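Local structure of carboxylase (5H80) at residues G401-F407 with L422-H428; A441-S446 with L460-H465. The protein probably catalyses the ATP-dependent carboxylation of biotin, as the biotin carboxylase part of a single-chain bacterial carboxylase. All blocks are in the same frame, centred on the assembly; numbering follows the deposited sequence.

Interaction 1: G401-F407 with L422-H428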
loop_
_atom_site.group_PDB
_atom_site.type_symbol
_atom_site.label_atom_id
_atom_site.label_comp_id
_atom_site.label_asym_id
_atom_site.label_seq_id
_atom_site.Cartn_x
_atom_site.Cartn_y
_atom_site.Cartn_z
ATOM N N GLY A 401 -3.607 -3.813 -0.882
ATOM C CA GLY A 401 -2.827 -4.352 -1.967
ATOM C C GLY A 401 -2.736 -3.521 -3.204
ATOM O O GLY A 401 -2.307 -4.038 -4.231
ATOM N N VAL A 402 -3.166 -2.248 -3.184
ATOM C CA VAL A 402 -3.050 -1.417 -4.374
ATOM C C VAL A 402 -2.267 -0.160 -3.969
ATOM O O VAL A 402 -2.547 0.448 -2.960
ATOM C CB VAL A 402 -4.508 -0.996 -4.821
ATOM C CG1 VAL A 402 -4.507 0.223 -5.744
ATOM C CG2 VAL A 402 -5.208 -2.188 -5.335
ATOM N N ARG A 403 -1.399 0.330 -4.849
ATOM C CA ARG A 403 -0.697 1.590 -4.651
ATOM C C ARG A 403 -0.694 2.267 -6.027
ATOM O O ARG A 403 -0.393 1.610 -7.033
ATOM C CB ARG A 403 0.761 1.318 -4.272
ATOM C CG ARG A 403 1.730 2.450 -4.572
ATOM C CD ARG A 403 3.128 2.134 -4.113
ATOM N NE ARG A 403 4.061 3.160 -4.558
ATOM C CZ ARG A 403 5.395 3.093 -4.282
ATOM N NH1 ARG A 403 5.942 2.075 -3.580
ATOM N NH2 ARG A 403 6.228 4.080 -4.710
ATOM N N VAL A 404 -0.927 3.580 -6.039
ATOM C CA VAL A 404 -0.912 4.360 -7.287
ATOM C C VAL A 404 0.001 5.576 -7.175
ATOM O O VAL A 404 -0.233 6.420 -6.337
ATOM C CB VAL A 404 -2.318 4.845 -7.696
ATOM C CG1 VAL A 404 -2.246 5.653 -9.008
ATOM C CG2 VAL A 404 -3.291 3.693 -7.918
ATOM N N ASP A 405 0.989 5.664 -8.080
ATOM C CA ASP A 405 1.936 6.765 -8.137
ATOM C C ASP A 405 1.558 7.597 -9.412
ATOM O O ASP A 405 1.639 7.105 -10.579
ATOM C CB ASP A 405 3.448 6.365 -8.191
ATOM C CG ASP A 405 3.976 5.790 -6.889
ATOM O OD1 ASP A 405 3.154 5.270 -6.065
ATOM O OD2 ASP A 405 5.168 5.919 -6.623
ATOM N N THR A 406 1.190 8.856 -9.168
ATOM C CA THR A 406 0.743 9.777 -10.234
ATOM C C THR A 406 1.175 11.240 -9.831
ATOM O O THR A 406 1.649 11.528 -8.763
ATOM C CB THR A 406 -0.773 9.614 -10.506
ATOM O OG1 THR A 406 -1.272 10.345 -11.679
ATOM C CG2 THR A 406 -1.586 9.988 -9.276
ATOM N N PHE A 407 0.897 12.113 -10.811
ATOM C CA PHE A 407 0.992 13.546 -10.787
ATOM C C PHE A 407 -0.333 14.269 -11.202
ATOM O O PHE A 407 -0.457 15.485 -11.072
ATOM C CB PHE A 407 2.159 13.990 -11.688
ATOM C CG PHE A 407 1.832 13.830 -13.074
ATOM C CD1 PHE A 407 1.492 14.975 -13.893
ATOM C CD2 PHE A 407 1.888 12.610 -13.687
ATOM C CE1 PHE A 407 1.155 14.785 -15.228
ATOM C CE2 PHE A 407 1.615 12.453 -15.008
ATOM C CZ PHE A 407 1.218 13.506 -15.791
ATOM N N LEU A 422 0.281 8.547 -17.314
ATOM C CA LEU A 422 -0.681 9.225 -16.423
ATOM C C LEU A 422 -0.591 8.698 -14.993
ATOM O O LEU A 422 -0.593 9.484 -14.058
ATOM C CB LEU A 422 -2.106 8.991 -16.882
ATOM C CG LEU A 422 -2.645 9.742 -18.165
ATOM C CD1 LEU A 422 -4.035 9.206 -18.516
ATOM C CD2 LEU A 422 -2.544 11.258 -18.002
ATOM N N ALA A 423 -0.469 7.341 -14.860
ATOM C CA ALA A 423 -0.298 6.803 -13.513
ATOM C C ALA A 423 0.316 5.418 -13.526
ATOM O O ALA A 423 0.109 4.661 -14.483
ATOM C CB ALA A 423 -1.656 6.748 -12.806
ATOM N N LYS A 424 0.956 5.061 -12.439
ATOM C CA LYS A 424 1.449 3.691 -12.290
ATOM C C LYS A 424 0.628 2.967 -11.206
ATOM O O LYS A 424 0.564 3.489 -10.164
ATOM C CB LYS A 424 2.904 3.626 -11.996
ATOM C CG LYS A 424 3.804 4.450 -12.940
ATOM C CD LYS A 424 5.303 4.388 -12.583
ATOM C CE LYS A 424 5.716 4.902 -11.193
ATOM N NZ LYS A 424 7.175 5.039 -10.891
ATOM N N VAL A 425 0.061 1.823 -11.524
ATOM C CA VAL A 425 -0.743 1.053 -10.597
ATOM C C VAL A 425 -0.015 -0.183 -10.213
ATOM O O VAL A 425 0.264 -1.044 -11.085
ATOM C CB VAL A 425 -2.083 0.682 -11.212
ATOM C CG1 VAL A 425 -2.997 -0.247 -10.296
ATOM C CG2 VAL A 425 -2.828 1.972 -11.633
ATOM N N VAL A 426 0.234 -0.317 -8.911
ATOM C CA VAL A 426 1.055 -1.408 -8.392
ATOM C C VAL A 426 0.105 -2.258 -7.576
ATOM O O VAL A 426 -0.583 -1.711 -6.684
ATOM C CB VAL A 426 2.254 -0.976 -7.596
ATOM C CG1 VAL A 426 3.098 -2.129 -7.162
ATOM C CG2 VAL A 426 3.105 0.040 -8.436
ATOM N N VAL A 427 0.089 -3.545 -7.873
ATOM C CA VAL A 427 -0.775 -4.416 -7.079
ATOM C C VAL A 427 0.060 -5.500 -6.443
ATOM O O VAL A 427 1.019 -5.996 -7.039
ATOM C CB VAL A 427 -1.868 -4.956 -7.899
ATOM C CG1 VAL A 427 -2.575 -6.049 -7.203
ATOM C CG2 VAL A 427 -2.878 -3.876 -8.252
ATOM N N HIS A 428 -0.252 -5.845 -5.189
ATOM C CA HIS A 428 0.643 -6.725 -4.376
ATOM C C HIS A 428 -0.161 -7.692 -3.514
ATOM O O HIS A 428 -1.224 -7.373 -3.112
ATOM C CB HIS A 428 1.500 -5.910 -3.491
ATOM C CG HIS A 428 2.319 -6.675 -2.508
ATOM N ND1 HIS A 428 2.169 -6.497 -1.137
ATOM C CD2 HIS A 428 3.367 -7.534 -2.658
ATOM C CE1 HIS A 428 3.085 -7.209 -0.497
ATOM N NE2 HIS A 428 3.795 -7.875 -1.399
HETATM O O HOH W 1 6.983 6.397 -8.570
#
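L422 O meets the ring of F407 obliquely, 3.8 Å from CE2, while the guanidinium of R403 holds the carboxylate of D405 at its edge, in the guanidinium plane, though its nitrogens lie out of the carboxylate plane. That grip is side-on: R403 NE reaches D405 OD1 at 2.7 Å, almost straight at 177°, and NH2 takes OD2 at 2.9 Å. The extended R403 chain, CG anti to the backbone N (chi1 157°), lays the group alongside D405. A water bridges D405 OD2 to K424 NZ and so ties the two strands; NZ also binds E42 and V323 O. R403 NH1 forms further salt bridges with E329 and E330, so a leucine here would probably leave three carboxylates short of a positive partner. Between the strands, V426 N donates to R403 O at 2.8 Å. The face carrying V402, V404 and T406 is mostly apolar: V404 CG2 lies 4.1 Å from V425 CG2, and V404 CG1 packs on A423 CB. T406 OG1 donates to L422 O at 2.6 Å. P400 of the second subunit packs on R403 and D405. In this antiparallel pair strand 402-406 is outermost, within this chain, in a five-stranded sheet, with a classic beta bulge where L422 and A423 face V373.

Interaction 2: A441-S446 with L460-H465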
loop_
_atom_site.group_PDB
_atom_site.type_symbol
_atom_site.label_atom_id
_atom_site.label_comp_id
_atom_site.label_asym_id
_atom_site.label_seq_id
_atom_site.Cartn_x
_atom_site.Cartn_y
_atom_site.Cartn_z
ATOM N N ALA A 441 -5.063 -7.401 -10.241
ATOM C CA ALA A 441 -4.677 -6.236 -11.017
ATOM C C ALA A 441 -5.743 -5.762 -12.018
ATOM O O ALA A 441 -6.023 -4.539 -12.064
ATOM C CB ALA A 441 -3.412 -6.489 -11.724
ATOM N N ALA A 442 -6.420 -6.741 -12.694
ATOM C CA ALA A 442 -7.520 -6.404 -13.585
ATOM C C ALA A 442 -8.658 -5.721 -12.830
ATOM O O ALA A 442 -9.186 -4.684 -13.244
ATOM C CB ALA A 442 -7.987 -7.623 -14.351
ATOM N N THR A 443 -9.001 -6.239 -11.648
ATOM C CA THR A 443 -10.007 -5.564 -10.818
ATOM C C THR A 443 -9.664 -4.118 -10.443
ATOM O O THR A 443 -10.480 -3.168 -10.624
ATOM C CB THR A 443 -10.370 -6.433 -9.643
ATOM O OG1 THR A 443 -10.817 -7.705 -10.153
ATOM C CG2 THR A 443 -11.357 -5.751 -8.786
ATOM N N ALA A 444 -8.422 -3.904 -10.004
ATOM C CA ALA A 444 -7.987 -2.596 -9.671
ATOM C C ALA A 444 -8.019 -1.647 -10.864
ATOM O O ALA A 444 -8.576 -0.549 -10.770
ATOM C CB ALA A 444 -6.577 -2.671 -9.066
ATOM N N LEU A 445 -7.559 -2.064 -12.032
ATOM C CA LEU A 445 -7.723 -1.288 -13.162
ATOM C C LEU A 445 -9.150 -0.953 -13.564
ATOM O O LEU A 445 -9.428 0.172 -14.004
ATOM C CB LEU A 445 -6.963 -1.887 -14.313
ATOM C CG LEU A 445 -5.476 -1.809 -14.149
ATOM C CD1 LEU A 445 -4.967 -2.347 -15.492
ATOM C CD2 LEU A 445 -5.012 -0.385 -13.807
ATOM N N SER A 446 -10.075 -1.863 -13.285
ATOM C CA SER A 446 -11.479 -1.679 -13.665
ATOM C C SER A 446 -12.079 -0.660 -12.784
ATOM O O SER A 446 -13.137 -0.041 -13.195
ATOM C CB SER A 446 -12.240 -3.005 -13.511
ATOM O OG SER A 446 -12.519 -3.304 -12.108
ATOM N N LEU A 460 -4.734 -2.806 -21.230
ATOM C CA LEU A 460 -4.125 -3.376 -19.987
ATOM C C LEU A 460 -4.963 -4.518 -19.496
ATOM O O LEU A 460 -4.376 -5.560 -19.230
ATOM C CB LEU A 460 -3.990 -2.278 -18.897
ATOM C CG LEU A 460 -2.778 -1.324 -19.178
ATOM C CD1 LEU A 460 -2.705 -0.147 -18.197
ATOM C CD2 LEU A 460 -1.409 -1.896 -19.401
ATOM N N GLN A 461 -6.302 -4.372 -19.473
ATOM C CA GLN A 461 -7.186 -5.442 -19.106
ATOM C C GLN A 461 -7.128 -6.611 -20.110
ATOM O O GLN A 461 -7.055 -7.787 -19.668
ATOM C CB GLN A 461 -8.581 -4.900 -18.785
ATOM C CG GLN A 461 -8.624 -4.292 -17.381
ATOM C CD GLN A 461 -9.764 -3.355 -17.195
ATOM O OE1 GLN A 461 -9.693 -2.137 -17.524
ATOM N NE2 GLN A 461 -10.842 -3.891 -16.710
ATOM N N ALA A 462 -6.985 -6.369 -21.416
ATOM C CA ALA A 462 -6.893 -7.506 -22.326
ATOM C C ALA A 462 -5.611 -8.319 -22.076
ATOM O O ALA A 462 -5.555 -9.587 -22.162
ATOM C CB ALA A 462 -6.986 -7.057 -23.772
ATOM N N LEU A 463 -4.515 -7.589 -21.778
ATOM C CA LEU A 463 -3.211 -8.169 -21.429
ATOM C C LEU A 463 -3.344 -9.065 -20.235
ATOM O O LEU A 463 -2.948 -10.227 -20.256
ATOM C CB LEU A 463 -2.076 -7.108 -21.214
ATOM C CG LEU A 463 -1.544 -6.344 -22.435
ATOM C CD1 LEU A 463 -0.568 -5.296 -21.982
ATOM C CD2 LEU A 463 -0.915 -7.279 -23.473
ATOM N N LEU A 464 -3.953 -8.540 -19.195
ATOM C CA LEU A 464 -4.027 -9.265 -17.958
ATOM C C LEU A 464 -4.893 -10.541 -17.969
ATOM O O LEU A 464 -4.565 -11.409 -17.145
ATOM C CB LEU A 464 -4.479 -8.367 -16.819
ATOM C CG LEU A 464 -3.529 -7.217 -16.451
ATOM C CD1 LEU A 464 -4.380 -6.203 -15.776
ATOM C CD2 LEU A 464 -2.298 -7.700 -15.628
ATOM N N HIS A 465 -5.839 -10.617 -18.881
ATOM C CA HIS A 465 -6.704 -11.821 -19.113
ATOM C C HIS A 465 -6.164 -12.793 -20.140
ATOM O O HIS A 465 -6.733 -13.898 -20.278
ATOM C CB HIS A 465 -8.099 -11.351 -19.531
ATOM C CG HIS A 465 -8.866 -10.708 -18.427
ATOM N ND1 HIS A 465 -8.856 -9.364 -18.219
ATOM C CD2 HIS A 465 -9.721 -11.223 -17.517
ATOM C CE1 HIS A 465 -9.663 -9.059 -17.226
ATOM N NE2 HIS A 465 -10.199 -10.172 -16.778
#
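Helices 441-446 and 460-465 run nearly antiparallel, at 165° with their axes 9.6 Å apart, and come nearest at A442 and Q461, whose CA atoms are 5.6 Å apart. No hydrogen bond spans them; the contact is mainly apolar. L445 CD1 sits 3.5 Å from L460 CB and 3.9 Å from L464 CD1, its side chain crossing both leucines at about a right angle. With CG anti to its carbonyl carbon (chi1 -64°), L464 sends CD1 over the backbone at A442, 3.7 Å from A442 N, and touches the methyls of A441 and A442. The small alanines thus let a leucine branch reach the backbone of the facing helix. The Q461 side chain extends alongside A442, L445 and S446. On the exposed side, H465 CE1 lies 3.6 Å from A442 CB, which sits obliquely to the ring. The ring's turn is set by its own segment: ND1 donates to Q461 O at 2.8 Å from above the carbonyl plane, while H465 N reaches the same oxygen from the opposite face. Y493 stacks on the H465 ring. Beyond this pair, A462 and L463 of helix 457-465 pack on helix 483-490, L463 also on helix 478-481, and L463 and L464 reach L267 of strand 264-270.

In the fold
Both interactions lie in the biotin carboxylase C-terminal domain, their centres about 13 Å apart, and they follow in series: the strand pair closes before the helix pair opens. Strand 421-429 leads directly into helix 434-446, which packs back on the sheet. There the two interactions touch: A444 CB lies 4.0 Å from both V402 CG2 and V427 CG2, and V425 CG2 meets L445 CD2. Helix 434-446 is shared: it packs on strands 402-406 and 421-429 and also on helix 457-465, which itself reaches strand 264-270 of the same sheet. Hydrophobic contact continues from sheet to helices, while R403 and D405, on the opposite face of strand 402-406 from V402, pack against P400 of the second subunit.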